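Local coordinates for protein transcriptional regulator, MarR family, putative (Bacillus cereus, PDB 3BJA) that probably binds DNA and regulates transcription as a dimeric winged helix-turn-helix protein of the MarR family, at residues I26-I31 and D105-D110; Y33-V38 and Q69-D74; S45-M50 and M78-P83. All blocks are in the same frame, centred on the assembly; numbering follows the deposited sequence.

Contact 1 of 3, residues I26-I31 and D105-D110; sequences IEQYDI and DVQYSD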
ATOM      1  N   ILE A  26       9.992   1.627 -13.538  1.00 68.19           N
ATOM      2  CA  ILE A  26       9.780   3.061 -13.901  1.00 67.97           C
ATOM      3  C   ILE A  26      10.862   4.037 -13.370  1.00 67.50           C
ATOM      4  O   ILE A  26      10.750   5.258 -13.572  1.00 63.75           O
ATOM      5  CB  ILE A  26       8.336   3.555 -13.516  1.00 68.24           C
ATOM      6  CG1 ILE A  26       8.141   3.728 -11.991  1.00 70.69           C
ATOM      7  CG2 ILE A  26       7.297   2.622 -14.101  1.00 62.64           C
ATOM      8  CD1 ILE A  26       6.775   4.269 -11.597  1.00 67.56           C
ATOM      9  N   GLU A  27      11.894   3.472 -12.725  1.00 69.55           N
ATOM     10  CA  GLU A  27      13.027   4.185 -12.074  1.00 69.63           C
ATOM     11  C   GLU A  27      13.655   5.278 -12.928  1.00 67.93           C
ATOM     12  O   GLU A  27      13.888   6.396 -12.454  1.00 68.68           O
ATOM     13  CB  GLU A  27      14.115   3.151 -11.698  1.00 69.56           C
ATOM     14  CG  GLU A  27      15.318   3.637 -10.894  1.00 72.06           C
ATOM     15  CD  GLU A  27      16.410   2.569 -10.725  1.00 74.84           C
ATOM     16  OE1 GLU A  27      16.122   1.362 -10.937  1.00 79.57           O
ATOM     17  OE2 GLU A  27      17.570   2.946 -10.378  1.00 82.34           O
ATOM     18  N   GLN A  28      13.932   4.924 -14.180  1.00 66.24           N
ATOM     19  CA  GLN A  28      14.540   5.824 -15.174  1.00 66.29           C
ATOM     20  C   GLN A  28      13.810   7.154 -15.408  1.00 63.32           C
ATOM     21  O   GLN A  28      14.450   8.117 -15.791  1.00 63.24           O
ATOM     22  CB  GLN A  28      14.723   5.097 -16.519  1.00 66.81           C
ATOM     23  CG  GLN A  28      13.410   4.660 -17.217  1.00 73.49           C
ATOM     24  CD  GLN A  28      13.664   3.950 -18.541  1.00 72.98           C
ATOM     25  OE1 GLN A  28      13.850   2.729 -18.574  1.00 81.18           O
ATOM     26  NE2 GLN A  28      13.640   4.715 -19.647  1.00 74.61           N
ATOM     27  N   TYR A  29      12.494   7.196 -15.176  1.00 61.34           N
ATOM     28  CA  TYR A  29      11.683   8.416 -15.352  1.00 61.22           C
ATOM     29  C   TYR A  29      11.605   9.320 -14.117  1.00 60.93           C
ATOM     30  O   TYR A  29      10.794  10.250 -14.099  1.00 62.06           O
ATOM     31  CB  TYR A  29      10.258   8.046 -15.801  1.00 61.23           C
ATOM     32  CG  TYR A  29      10.244   7.255 -17.073  1.00 61.81           C
ATOM     33  CD1 TYR A  29      10.391   7.896 -18.296  1.00 62.82           C
ATOM     34  CD2 TYR A  29      10.105   5.859 -17.064  1.00 61.88           C
ATOM     35  CE1 TYR A  29      10.408   7.182 -19.488  1.00 64.95           C
ATOM     36  CE2 TYR A  29      10.119   5.130 -18.255  1.00 63.89           C
ATOM     37  CZ  TYR A  29      10.268   5.811 -19.468  1.00 63.24           C
ATOM     38  OH  TYR A  29      10.287   5.160 -20.666  1.00 64.90           O
ATOM     39  N   ASP A  30      12.427   9.071 -13.094  1.00 60.48           N
ATOM     40  CA  ASP A  30      12.425   9.875 -11.859  1.00 60.81           C
ATOM     41  C   ASP A  30      11.049  10.011 -11.170  1.00 61.56           C
ATOM     42  O   ASP A  30      10.655  11.098 -10.730  1.00 64.01           O
ATOM     43  CB  ASP A  30      13.071  11.239 -12.134  1.00 59.00           C
ATOM     44  CG  ASP A  30      14.482  11.102 -12.620  1.00 58.42           C
ATOM     45  OD1 ASP A  30      15.254  10.408 -11.940  1.00 46.00           O
ATOM     46  OD2 ASP A  30      14.832  11.697 -13.659  1.00 65.06           O
ATOM     47  N   ILE A  31      10.328   8.895 -11.127  1.00 62.37           N
ATOM     48  CA  ILE A  31       9.016   8.790 -10.475  1.00 63.76           C
ATOM     49  C   ILE A  31       8.914   7.438  -9.782  1.00 64.74           C
ATOM     50  O   ILE A  31       9.633   6.500 -10.136  1.00 64.60           O
ATOM     51  CB  ILE A  31       7.814   8.967 -11.472  1.00 63.60           C
ATOM     52  CG1 ILE A  31       7.797   7.919 -12.597  1.00 64.87           C
ATOM     53  CG2 ILE A  31       7.824  10.365 -12.085  1.00 63.96           C
ATOM     54  CD1 ILE A  31       6.466   7.861 -13.365  1.00 63.83           C
ATOM     55  N   ASP A 105       4.198   4.273 -20.155  1.00 73.93           N
ATOM     56  CA  ASP A 105       3.278   3.192 -20.594  1.00 73.33           C
ATOM     57  C   ASP A 105       4.003   2.030 -21.278  1.00 73.27           C
ATOM     58  O   ASP A 105       3.552   0.895 -21.180  1.00 73.21           O
ATOM     59  CB  ASP A 105       2.171   3.728 -21.537  1.00 74.77           C
ATOM     60  CG  ASP A 105       1.056   4.530 -20.808  1.00 78.40           C
ATOM     61  OD1 ASP A 105       0.863   4.421 -19.576  1.00 78.17           O
ATOM     62  OD2 ASP A 105       0.337   5.269 -21.512  1.00 83.90           O
ATOM     63  N   VAL A 106       5.117   2.328 -21.954  1.00 72.48           N
ATOM     64  CA  VAL A 106       5.964   1.320 -22.602  1.00 71.20           C
ATOM     65  C   VAL A 106       6.619   0.426 -21.538  1.00 72.64           C
ATOM     66  O   VAL A 106       6.588  -0.798 -21.679  1.00 73.86           O
ATOM     67  CB  VAL A 106       7.044   1.964 -23.520  1.00 71.07           C
ATOM     68  CG1 VAL A 106       7.885   0.889 -24.205  1.00 70.74           C
ATOM     69  CG2 VAL A 106       6.393   2.853 -24.565  1.00 63.39           C
ATOM     70  N   GLN A 107       7.185   1.025 -20.480  1.00 72.95           N
ATOM     71  CA  GLN A 107       7.793   0.247 -19.368  1.00 72.60           C
ATOM     72  C   GLN A 107       6.749  -0.488 -18.526  1.00 72.02           C
ATOM     73  O   GLN A 107       7.035  -1.567 -18.029  1.00 71.60           O
ATOM     74  CB  GLN A 107       8.701   1.087 -18.446  1.00 72.88           C
ATOM     75  CG  GLN A 107      10.200   1.111 -18.834  1.00 76.67           C
ATOM     76  CD  GLN A 107      10.532   1.855 -20.121  1.00 74.61           C
ATOM     77  OE1 GLN A 107      11.526   1.548 -20.773  1.00 87.65           O
ATOM     78  NE2 GLN A 107       9.715   2.823 -20.490  1.00 68.30           N
ATOM     79  N   TYR A 108       5.572   0.122 -18.352  1.00 73.62           N
ATOM     80  CA  TYR A 108       4.444  -0.460 -17.606  1.00 73.82           C
ATOM     81  C   TYR A 108       3.918  -1.719 -18.298  1.00 74.86           C
ATOM     82  O   TYR A 108       3.663  -2.723 -17.643  1.00 73.33           O
ATOM     83  CB  TYR A 108       3.317   0.557 -17.481  1.00 74.97           C
ATOM     84  CG  TYR A 108       2.173   0.136 -16.576  1.00 75.07           C
ATOM     85  CD1 TYR A 108       2.401  -0.159 -15.224  1.00 80.95           C
ATOM     86  CD2 TYR A 108       0.863   0.124 -17.037  1.00 70.23           C
ATOM     87  CE1 TYR A 108       1.344  -0.515 -14.363  1.00 82.82           C
ATOM     88  CE2 TYR A 108      -0.204  -0.231 -16.186  1.00 78.93           C
ATOM     89  CZ  TYR A 108       0.047  -0.540 -14.857  1.00 82.50           C
ATOM     90  OH  TYR A 108      -0.993  -0.877 -14.038  1.00 87.20           O
ATOM     91  N   SER A 109       3.768  -1.642 -19.620  1.00 76.23           N
ATOM     92  CA  SER A 109       3.356  -2.782 -20.447  1.00 77.41           C
ATOM     93  C   SER A 109       4.337  -3.950 -20.259  1.00 77.30           C
ATOM     94  O   SER A 109       3.912  -5.084 -20.058  1.00 78.44           O
ATOM     95  CB  SER A 109       3.269  -2.374 -21.912  1.00 75.99           C
ATOM     96  OG  SER A 109       2.861  -3.456 -22.731  1.00 85.49           O
ATOM     97  N   ASP A 110       5.636  -3.653 -20.294  1.00 77.57           N
ATOM     98  CA  ASP A 110       6.671  -4.659 -20.038  1.00 77.43           C
ATOM     99  C   ASP A 110       6.612  -5.167 -18.602  1.00 75.56           C
ATOM    100  O   ASP A 110       6.867  -6.332 -18.381  1.00 74.28           O
ATOM    101  CB  ASP A 110       8.076  -4.110 -20.309  1.00 78.25           C
ATOM    102  CG  ASP A 110       8.337  -3.812 -21.782  1.00 85.61           C
ATOM    103  OD1 ASP A 110       7.760  -4.485 -22.674  1.00 89.43           O
ATOM    104  OD2 ASP A 110       9.164  -2.904 -22.040  1.00 89.42           O
TER

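Contact 2 of 3, residues Y33-V38 and Q69-D74; sequences YVQFGV and QRMKRD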
ATOM      1  N   TYR A  33       5.812   4.613  -7.826  1.00 75.04           N
ATOM      2  CA  TYR A  33       4.418   4.166  -8.046  1.00 77.87           C
ATOM      3  C   TYR A  33       3.391   5.268  -7.696  1.00 75.77           C
ATOM      4  O   TYR A  33       2.421   5.453  -8.433  1.00 75.20           O
ATOM      5  CB  TYR A  33       4.088   2.813  -7.326  1.00 82.69           C
ATOM      6  CG  TYR A  33       4.026   2.864  -5.795  1.00 86.64           C
ATOM      7  CD1 TYR A  33       5.179   2.666  -5.016  1.00 95.58           C
ATOM      8  CD2 TYR A  33       2.811   3.123  -5.118  1.00 90.07           C
ATOM      9  CE1 TYR A  33       5.146   2.725  -3.595  1.00 96.34           C
ATOM     10  CE2 TYR A  33       2.762   3.189  -3.700  1.00 92.45           C
ATOM     11  CZ  TYR A  33       3.939   2.980  -2.939  1.00 95.44           C
ATOM     12  OH  TYR A  33       3.937   3.036  -1.544  1.00 94.93           O
ATOM     13  N   VAL A  34       3.637   6.016  -6.611  1.00 76.25           N
ATOM     14  CA  VAL A  34       2.703   7.082  -6.174  1.00 76.18           C
ATOM     15  C   VAL A  34       2.543   8.193  -7.249  1.00 74.16           C
ATOM     16  O   VAL A  34       1.411   8.533  -7.602  1.00 73.59           O
ATOM     17  CB  VAL A  34       2.978   7.596  -4.713  1.00 76.60           C
ATOM     18  CG1 VAL A  34       4.377   8.129  -4.548  1.00 82.88           C
ATOM     19  CG2 VAL A  34       1.952   8.657  -4.298  1.00 75.72           C
ATOM     20  N   GLN A  35       3.642   8.661  -7.838  1.00 73.44           N
ATOM     21  CA  GLN A  35       3.567   9.704  -8.901  1.00 73.43           C
ATOM     22  C   GLN A  35       2.964   9.130 -10.191  1.00 70.18           C
ATOM     23  O   GLN A  35       2.149   9.778 -10.851  1.00 68.18           O
ATOM     24  CB  GLN A  35       4.915  10.370  -9.189  1.00 72.23           C
ATOM     25  CG  GLN A  35       5.467  11.203  -8.040  1.00 73.85           C
ATOM     26  CD  GLN A  35       6.073  10.383  -6.921  1.00 73.63           C
ATOM     27  OE1 GLN A  35       6.644   9.327  -7.160  1.00 73.88           O
ATOM     28  NE2 GLN A  35       5.955  10.872  -5.688  1.00 79.14           N
ATOM     29  N   PHE A  36       3.381   7.916 -10.528  1.00 68.73           N
ATOM     30  CA  PHE A  36       2.827   7.176 -11.663  1.00 70.19           C
ATOM     31  C   PHE A  36       1.299   7.070 -11.543  1.00 69.93           C
ATOM     32  O   PHE A  36       0.594   7.419 -12.482  1.00 68.26           O
ATOM     33  CB  PHE A  36       3.493   5.795 -11.753  1.00 72.87           C
ATOM     34  CG  PHE A  36       2.959   4.922 -12.842  1.00 73.05           C
ATOM     35  CD1 PHE A  36       3.311   5.159 -14.169  1.00 79.83           C
ATOM     36  CD2 PHE A  36       2.127   3.837 -12.541  1.00 82.17           C
ATOM     37  CE1 PHE A  36       2.825   4.344 -15.199  1.00 78.78           C
ATOM     38  CE2 PHE A  36       1.630   3.002 -13.575  1.00 84.20           C
ATOM     39  CZ  PHE A  36       1.990   3.257 -14.892  1.00 75.37           C
ATOM     40  N   GLY A  37       0.815   6.655 -10.361  1.00 68.96           N
ATOM     41  CA  GLY A  37      -0.615   6.565 -10.068  1.00 69.38           C
ATOM     42  C   GLY A  37      -1.395   7.836 -10.364  1.00 70.68           C
ATOM     43  O   GLY A  37      -2.424   7.784 -11.061  1.00 73.36           O
ATOM     44  N   VAL A  38      -0.872   8.966  -9.869  1.00 70.12           N
ATOM     45  CA  VAL A  38      -1.452  10.311 -10.098  1.00 69.29           C
ATOM     46  C   VAL A  38      -1.537  10.634 -11.572  1.00 70.10           C
ATOM     47  O   VAL A  38      -2.557  11.150 -12.030  1.00 72.68           O
ATOM     48  CB  VAL A  38      -0.622  11.452  -9.396  1.00 70.39           C
ATOM     49  CG1 VAL A  38      -1.050  12.872  -9.871  1.00 66.67           C
ATOM     50  CG2 VAL A  38      -0.714  11.330  -7.903  1.00 59.67           C
ATOM     51  N   GLN A  69       2.767  19.306  -4.904  1.00 69.70           N
ATOM     52  CA  GLN A  69       3.674  20.470  -5.052  1.00 69.27           C
ATOM     53  C   GLN A  69       5.026  20.110  -5.677  1.00 67.69           C
ATOM     54  O   GLN A  69       5.561  20.870  -6.486  1.00 66.00           O
ATOM     55  CB  GLN A  69       3.886  21.200  -3.709  1.00 69.75           C
ATOM     56  CG  GLN A  69       3.063  22.468  -3.598  1.00 75.76           C
ATOM     57  CD  GLN A  69       3.620  23.609  -4.470  1.00 79.09           C
ATOM     58  OE1 GLN A  69       4.821  23.883  -4.468  1.00 80.40           O
ATOM     59  NE2 GLN A  69       2.736  24.282  -5.201  1.00 82.96           N
ATOM     60  N   ARG A  70       5.548  18.951  -5.285  1.00 68.30           N
ATOM     61  CA  ARG A  70       6.784  18.388  -5.826  1.00 67.86           C
ATOM     62  C   ARG A  70       6.592  18.113  -7.321  1.00 66.63           C
ATOM     63  O   ARG A  70       7.434  18.487  -8.134  1.00 68.24           O
ATOM     64  CB  ARG A  70       7.135  17.098  -5.059  1.00 69.55           C
ATOM     65  CG  ARG A  70       8.462  16.417  -5.368  1.00 73.26           C
ATOM     66  CD  ARG A  70       9.595  17.376  -5.232  1.00 90.40           C
ATOM     67  NE  ARG A  70      10.876  16.746  -4.889  1.00 97.63           N
ATOM     68  CZ  ARG A  70      11.509  16.814  -3.701  1.00102.79           C
ATOM     69  NH1 ARG A  70      11.033  17.515  -2.652  1.00101.81           N
ATOM     70  NH2 ARG A  70      12.679  16.178  -3.561  1.00104.61           N
HETATM   71  N   MSE A  71       5.465  17.487  -7.673  1.00 64.65           N
HETATM   72  CA  MSE A  71       5.095  17.241  -9.078  1.00 61.47           C
HETATM   73  C   MSE A  71       4.827  18.554  -9.837  1.00 63.09           C
HETATM   74  O   MSE A  71       4.996  18.607 -11.049  1.00 61.48           O
HETATM   75  CB  MSE A  71       3.867  16.308  -9.184  1.00 59.75           C
HETATM   76  CG  MSE A  71       4.109  14.900  -8.666  1.00 58.31           C
HETATM   77 SE   MSE A  71       2.559  13.686  -8.892  0.75 52.81          SE
HETATM   78  CE  MSE A  71       2.721  13.242 -10.803  1.00 59.45           C
ATOM     79  N   LYS A  72       4.391  19.592  -9.122  1.00 66.06           N
ATOM     80  CA  LYS A  72       4.135  20.901  -9.713  1.00 69.52           C
ATOM     81  C   LYS A  72       5.455  21.567 -10.151  1.00 70.93           C
ATOM     82  O   LYS A  72       5.541  22.042 -11.289  1.00 69.77           O
ATOM     83  CB  LYS A  72       3.335  21.812  -8.758  1.00 68.78           C
ATOM     84  CG  LYS A  72       2.670  23.008  -9.440  1.00 68.60           C
ATOM     85  CD  LYS A  72       2.113  23.996  -8.422  1.00 70.76           C
ATOM     86  CE  LYS A  72       1.357  25.161  -9.078  1.00 70.68           C
ATOM     87  NZ  LYS A  72       2.153  25.856 -10.091  1.00 75.25           N
ATOM     88  N   ARG A  73       6.465  21.573  -9.263  1.00 72.84           N
ATOM     89  CA  ARG A  73       7.784  22.172  -9.567  1.00 74.25           C
ATOM     90  C   ARG A  73       8.511  21.316 -10.634  1.00 74.17           C
ATOM     91  O   ARG A  73       9.165  21.876 -11.519  1.00 74.76           O
ATOM     92  CB  ARG A  73       8.664  22.404  -8.301  1.00 75.74           C
ATOM     93  CG  ARG A  73       9.577  21.229  -7.923  1.00 79.75           C
ATOM     94  CD  ARG A  73      10.449  21.382  -6.677  1.00 79.89           C
ATOM     95  NE  ARG A  73      11.575  20.420  -6.464  1.00 85.13           N
ATOM     96  CZ  ARG A  73      11.820  19.210  -7.027  1.00 86.04           C
ATOM     97  NH1 ARG A  73      11.024  18.591  -7.903  1.00 84.37           N
ATOM     98  NH2 ARG A  73      12.929  18.543  -6.658  1.00 84.82           N
ATOM     99  N   ASP A  74       8.411  19.979 -10.520  1.00 73.24           N
ATOM    100  CA  ASP A  74       8.937  19.037 -11.532  1.00 73.26           C
ATOM    101  C   ASP A  74       8.335  19.225 -12.919  1.00 72.24           C
ATOM    102  O   ASP A  74       8.901  18.734 -13.892  1.00 72.87           O
ATOM    103  CB  ASP A  74       8.710  17.554 -11.139  1.00 74.89           C
ATOM    104  CG  ASP A  74       9.783  17.001 -10.229  1.00 78.81           C
ATOM    105  OD1 ASP A  74      10.966  17.370 -10.402  1.00 87.02           O
ATOM    106  OD2 ASP A  74       9.467  16.173  -9.348  1.00 85.43           O
TER

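Contact 3 of 3, residues S45-M50 and M78-P83; sequences SGKVSM and MTEKNP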
ATOM      1  N   SER A  45      -9.263  11.012 -16.204  1.00 81.68           N
ATOM      2  CA  SER A  45     -10.150  12.136 -15.880  1.00 82.40           C
ATOM      3  C   SER A  45      -9.502  13.410 -16.409  1.00 81.60           C
ATOM      4  O   SER A  45      -8.305  13.438 -16.674  1.00 82.77           O
ATOM      5  CB  SER A  45     -10.327  12.257 -14.365  1.00 84.42           C
ATOM      6  OG  SER A  45      -9.114  12.643 -13.709  1.00 86.51           O
ATOM      7  N   GLY A  46     -10.264  14.478 -16.545  1.00 79.44           N
ATOM      8  CA  GLY A  46      -9.682  15.738 -16.988  1.00 79.48           C
ATOM      9  C   GLY A  46      -9.157  16.510 -15.783  1.00 80.31           C
ATOM     10  O   GLY A  46      -8.539  15.951 -14.859  1.00 79.09           O
ATOM     11  N   LYS A  47      -9.433  17.807 -15.801  1.00 79.96           N
ATOM     12  CA  LYS A  47      -9.101  18.708 -14.722  1.00 80.14           C
ATOM     13  C   LYS A  47     -10.083  18.376 -13.588  1.00 81.35           C
ATOM     14  O   LYS A  47     -11.264  18.717 -13.671  1.00 83.58           O
ATOM     15  CB  LYS A  47      -9.239  20.155 -15.223  1.00 79.43           C
ATOM     16  CG  LYS A  47      -8.877  21.257 -14.258  1.00 78.38           C
ATOM     17  CD  LYS A  47      -9.199  22.641 -14.838  1.00 80.80           C
ATOM     18  CE  LYS A  47      -8.297  23.051 -16.006  1.00 82.72           C
ATOM     19  NZ  LYS A  47      -8.689  24.350 -16.626  1.00 81.78           N
ATOM     20  N   VAL A  48      -9.605  17.643 -12.581  1.00 80.93           N
ATOM     21  CA  VAL A  48     -10.408  17.283 -11.388  1.00 80.52           C
ATOM     22  C   VAL A  48      -9.975  18.114 -10.168  1.00 80.53           C
ATOM     23  O   VAL A  48      -9.000  18.879 -10.230  1.00 80.52           O
ATOM     24  CB  VAL A  48     -10.350  15.760 -11.059  1.00 80.27           C
ATOM     25  CG1 VAL A  48     -11.023  14.940 -12.173  1.00 78.55           C
ATOM     26  CG2 VAL A  48      -8.917  15.292 -10.807  1.00 80.37           C
ATOM     27  N   SER A  49     -10.737  17.990  -9.085  1.00 78.74           N
ATOM     28  CA  SER A  49     -10.422  18.663  -7.831  1.00 78.12           C
ATOM     29  C   SER A  49      -9.408  17.833  -7.047  1.00 78.61           C
ATOM     30  O   SER A  49      -9.251  16.626  -7.285  1.00 78.05           O
ATOM     31  CB  SER A  49     -11.685  18.865  -6.976  1.00 77.99           C
ATOM     32  OG  SER A  49     -12.196  17.631  -6.477  1.00 71.84           O
HETATM   33  N   MSE A  50      -8.735  18.494  -6.108  1.00 79.30           N
HETATM   34  CA  MSE A  50      -7.824  17.824  -5.177  1.00 81.03           C
HETATM   35  C   MSE A  50      -8.523  16.697  -4.425  1.00 82.41           C
HETATM   36  O   MSE A  50      -7.936  15.629  -4.248  1.00 82.35           O
HETATM   37  CB  MSE A  50      -7.206  18.817  -4.169  1.00 81.23           C
HETATM   38  CG  MSE A  50      -5.882  19.364  -4.637  1.00 84.36           C
HETATM   39 SE   MSE A  50      -4.563  17.961  -4.388  0.75 78.26          SE
HETATM   40  CE  MSE A  50      -4.221  18.316  -2.492  1.00 78.71           C
HETATM   41  N   MSE A  78      -0.171  20.769 -12.984  1.00 70.16           N
HETATM   42  CA  MSE A  78      -0.468  22.196 -12.777  1.00 69.50           C
HETATM   43  C   MSE A  78      -1.722  22.325 -11.905  1.00 69.84           C
HETATM   44  O   MSE A  78      -2.720  21.644 -12.156  1.00 70.53           O
HETATM   45  CB  MSE A  78      -0.698  22.880 -14.119  1.00 69.15           C
HETATM   46  CG  MSE A  78      -1.007  24.371 -14.058  1.00 70.33           C
HETATM   47 SE   MSE A  78       0.304  25.392 -13.033  0.75 70.63          SE
HETATM   48  CE  MSE A  78       1.885  25.144 -14.181  1.00 69.00           C
ATOM     49  N   THR A  79      -1.654  23.188 -10.890  1.00 69.35           N
ATOM     50  CA  THR A  79      -2.763  23.437  -9.959  1.00 69.14           C
ATOM     51  C   THR A  79      -3.242  24.896 -10.049  1.00 71.10           C
ATOM     52  O   THR A  79      -2.446  25.820 -10.292  1.00 68.01           O
ATOM     53  CB  THR A  79      -2.403  23.061  -8.493  1.00 68.66           C
ATOM     54  OG1 THR A  79      -1.415  23.950  -7.968  1.00 61.87           O
ATOM     55  CG2 THR A  79      -1.888  21.605  -8.411  1.00 66.21           C
ATOM     56  N   GLU A  80      -4.548  25.074  -9.849  1.00 74.24           N
ATOM     57  CA  GLU A  80      -5.196  26.385  -9.895  1.00 77.43           C
ATOM     58  C   GLU A  80      -6.472  26.409  -9.041  1.00 79.02           C
ATOM     59  O   GLU A  80      -7.155  25.388  -8.916  1.00 79.15           O
ATOM     60  CB  GLU A  80      -5.519  26.756 -11.351  1.00 76.95           C
ATOM     61  CG  GLU A  80      -6.553  25.840 -12.045  1.00 79.52           C
ATOM     62  CD  GLU A  80      -6.752  26.120 -13.544  1.00 80.07           C
ATOM     63  OE1 GLU A  80      -5.960  26.875 -14.171  1.00 78.16           O
ATOM     64  OE2 GLU A  80      -7.719  25.549 -14.097  1.00 83.21           O
ATOM     65  N   LYS A  81      -6.784  27.575  -8.472  1.00 81.31           N
ATOM     66  CA  LYS A  81      -7.998  27.755  -7.674  1.00 83.80           C
ATOM     67  C   LYS A  81      -9.209  27.796  -8.612  1.00 85.25           C
ATOM     68  O   LYS A  81      -9.154  28.450  -9.660  1.00 84.39           O
ATOM     69  CB  LYS A  81      -7.930  29.043  -6.841  1.00 82.28           C
ATOM     70  N   ASN A  82     -10.275  27.077  -8.245  1.00 88.45           N
ATOM     71  CA  ASN A  82     -11.530  27.059  -9.015  1.00 90.81           C
ATOM     72  C   ASN A  82     -12.186  28.451  -8.904  1.00 93.06           C
ATOM     73  O   ASN A  82     -12.475  28.879  -7.774  1.00 93.66           O
ATOM     74  CB  ASN A  82     -12.485  25.983  -8.466  1.00 90.90           C
ATOM     75  CG  ASN A  82     -13.822  25.905  -9.222  1.00 90.95           C
ATOM     76  OD1 ASN A  82     -13.956  26.371 -10.359  1.00 97.72           O
ATOM     77  ND2 ASN A  82     -14.811  25.289  -8.583  1.00 92.08           N
ATOM     78  N   PRO A  83     -12.408  29.164 -10.054  1.00 94.50           N
ATOM     79  CA  PRO A  83     -13.066  30.502  -9.988  1.00 94.51           C
ATOM     80  C   PRO A  83     -14.475  30.544  -9.336  1.00 95.38           C
ATOM     81  O   PRO A  83     -14.913  31.621  -8.911  1.00 94.79           O
ATOM     82  CB  PRO A  83     -13.118  30.949 -11.456  1.00 94.93           C
ATOM     83  CG  PRO A  83     -12.057  30.150 -12.136  1.00 95.60           C
ATOM     84  CD  PRO A  83     -12.047  28.825 -11.446  1.00 94.20           C
TER

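Contact 1 of 3, residues I26-I31 and D105-D110
Tyr29 and Gln28 meet Gln107 where the connection after the first long helix, 2-25, comes up against helix 95-116, the long helix that in MarR proteins leads from the winged helix-turn-helix lobe back toward the dimerisation region. Both segments meet near the surface, and Gln107 is the centre of the contact. Its chain bends at chi2 (69°), which lifts the amide off the helix and presents it to the two loop residues together. Gln107 CD lies in the plane of the Tyr29 ring, beyond its edge on the hydroxyl side, with ring and amide planes 59° apart. Gln107 NE2 is modelled 2.4 Å from Tyr29 OH, a distance too short to trust, and its angle is poor as well; NE2 also stands 3.2 Å from Tyr29 CE2. The pair is therefore best read as a close polar approach of doubtful detail.

Gln28 comes from the opposite direction. Its extended chain carries OE1 to 3.4 Å from Gln107 OE1, so two acceptors face each other as built. On the way, Gln28 CG lies 3.4 Å above one face of the Tyr29 ring, offset toward the rim, and thus flanks the phenol within its own loop. Tyr29 also packs on Gln103 and Val104 of helix 95-116, while Tyr108, one residue past Gln107, packs on Tyr8 of the second subunit. X-ray density at 2.38 Å seldom separates an amide N from an O, so the facing oxygens and the short approach to the hydroxyl together suggest that the Gln107 amide may be built the wrong way round or slightly misplaced; the polar character of the contact is safer than its exact bonding.

Contact 2 of 3, residues Y33-V38 and Q69-D74
Met71, built as selenomethionine, packs helix 64-73 against Gln35 and Val38 of helix 33-44. In the winged helix-turn-helix fold of the MarR family, helix 64-73 corresponds to the recognition helix, and helix 33-44 is one of the helices packed behind it. Along 69-74, Arg70 takes no part in the packing; its NE sits 3.1 Å above one face of the Arg73 guanidinium, toward the rim.

Met71 then enters the core. The chain runs straight through chi2 and turns only at chi3 (78°), which swings the methyl in against the other helix. SE reaches Val38 CG1 tip to tip at 3.8 Å and lies 3.9 Å from Gln35 CG, whose chain it meets at a slant. CE comes to 3.5 Å from the backbone oxygen Gln35 O. From the Gln35 side chain, CB and CG do the touching, while its OE1 is hydrogen-bonded to Ser32 OG. Met67, one turn before Met71, also packs on both Gln35 and Val38.

Lys72 packs on Met78 and Thr79 of strand 77-81, the strand that Met71 also touches through Val77. Arg73 and Asp74 finish the segment with a local ion pair in which Arg73 NH1 approaches Asp74 OD1 at 2.8 Å, a weak hydrogen bond bent to 117°.

Contact 3 of 3, residues S45-M50 and M78-P83
Lys47 and Glu80 form a salt bridge across the small antiparallel sheet of the winged helix-turn-helix lobe, whose hairpin of strands 77-81 and 89-93 makes the wing. Their segments are not adjacent strands: 48-49 and 77-81 both pair with 89-93, which runs between them, so the side chains must reach over the middle strand.

Lys47 does this with CG anti to the backbone N, an extended start, and then a bend at chi3 (-69°) that curls the end of the chain past the carboxylate. As a result OE2 of Glu80 has not just NZ beside it but also carbons, with Lys47 CD at 3.3 Å. Glu80 leaves its strand with CG tucked between the backbone N and the carbonyl carbon (chi1 65°), then runs straight, standing its carboxylate up toward the lysine; the two side chains cross at about a right angle.

Tyr92 of strand 89-93 touches both: its ring takes a cation-pi contact from Lys47, and its OH makes a weak hydrogen bond with Glu80 OE1. With one partner on each oxygen, the second of them weak, the rotation of the carboxylate is probably somewhat restrained. The ammonium approaches from the syn side: Lys47 NZ lies 3.0 Å from Glu80 OE2, 18° out of the carboxylate plane.

Contact 2 is the buried one, a selenium and methyl group set against aliphatic carbons and one backbone oxygen, whereas contacts 1 and 3 lie at the surface and work through polar side chains. Of those two, contact 3 is a clear ion pair and contact 1 an uncertain approach of amides and a phenol. Contacts 1 and 2 join through Phe36, whose ring meets Tyr108 and whose CB packs on Ile26 and Ile31. Contacts 2 and 3 share a neighbourhood too, with Lys72 of the helix in 69-74 packing on Met78 and Thr79. Contacts 1 and 3 do not touch; about 12 Å separates their nearest atoms, with helix 33-44 leading from one toward the other.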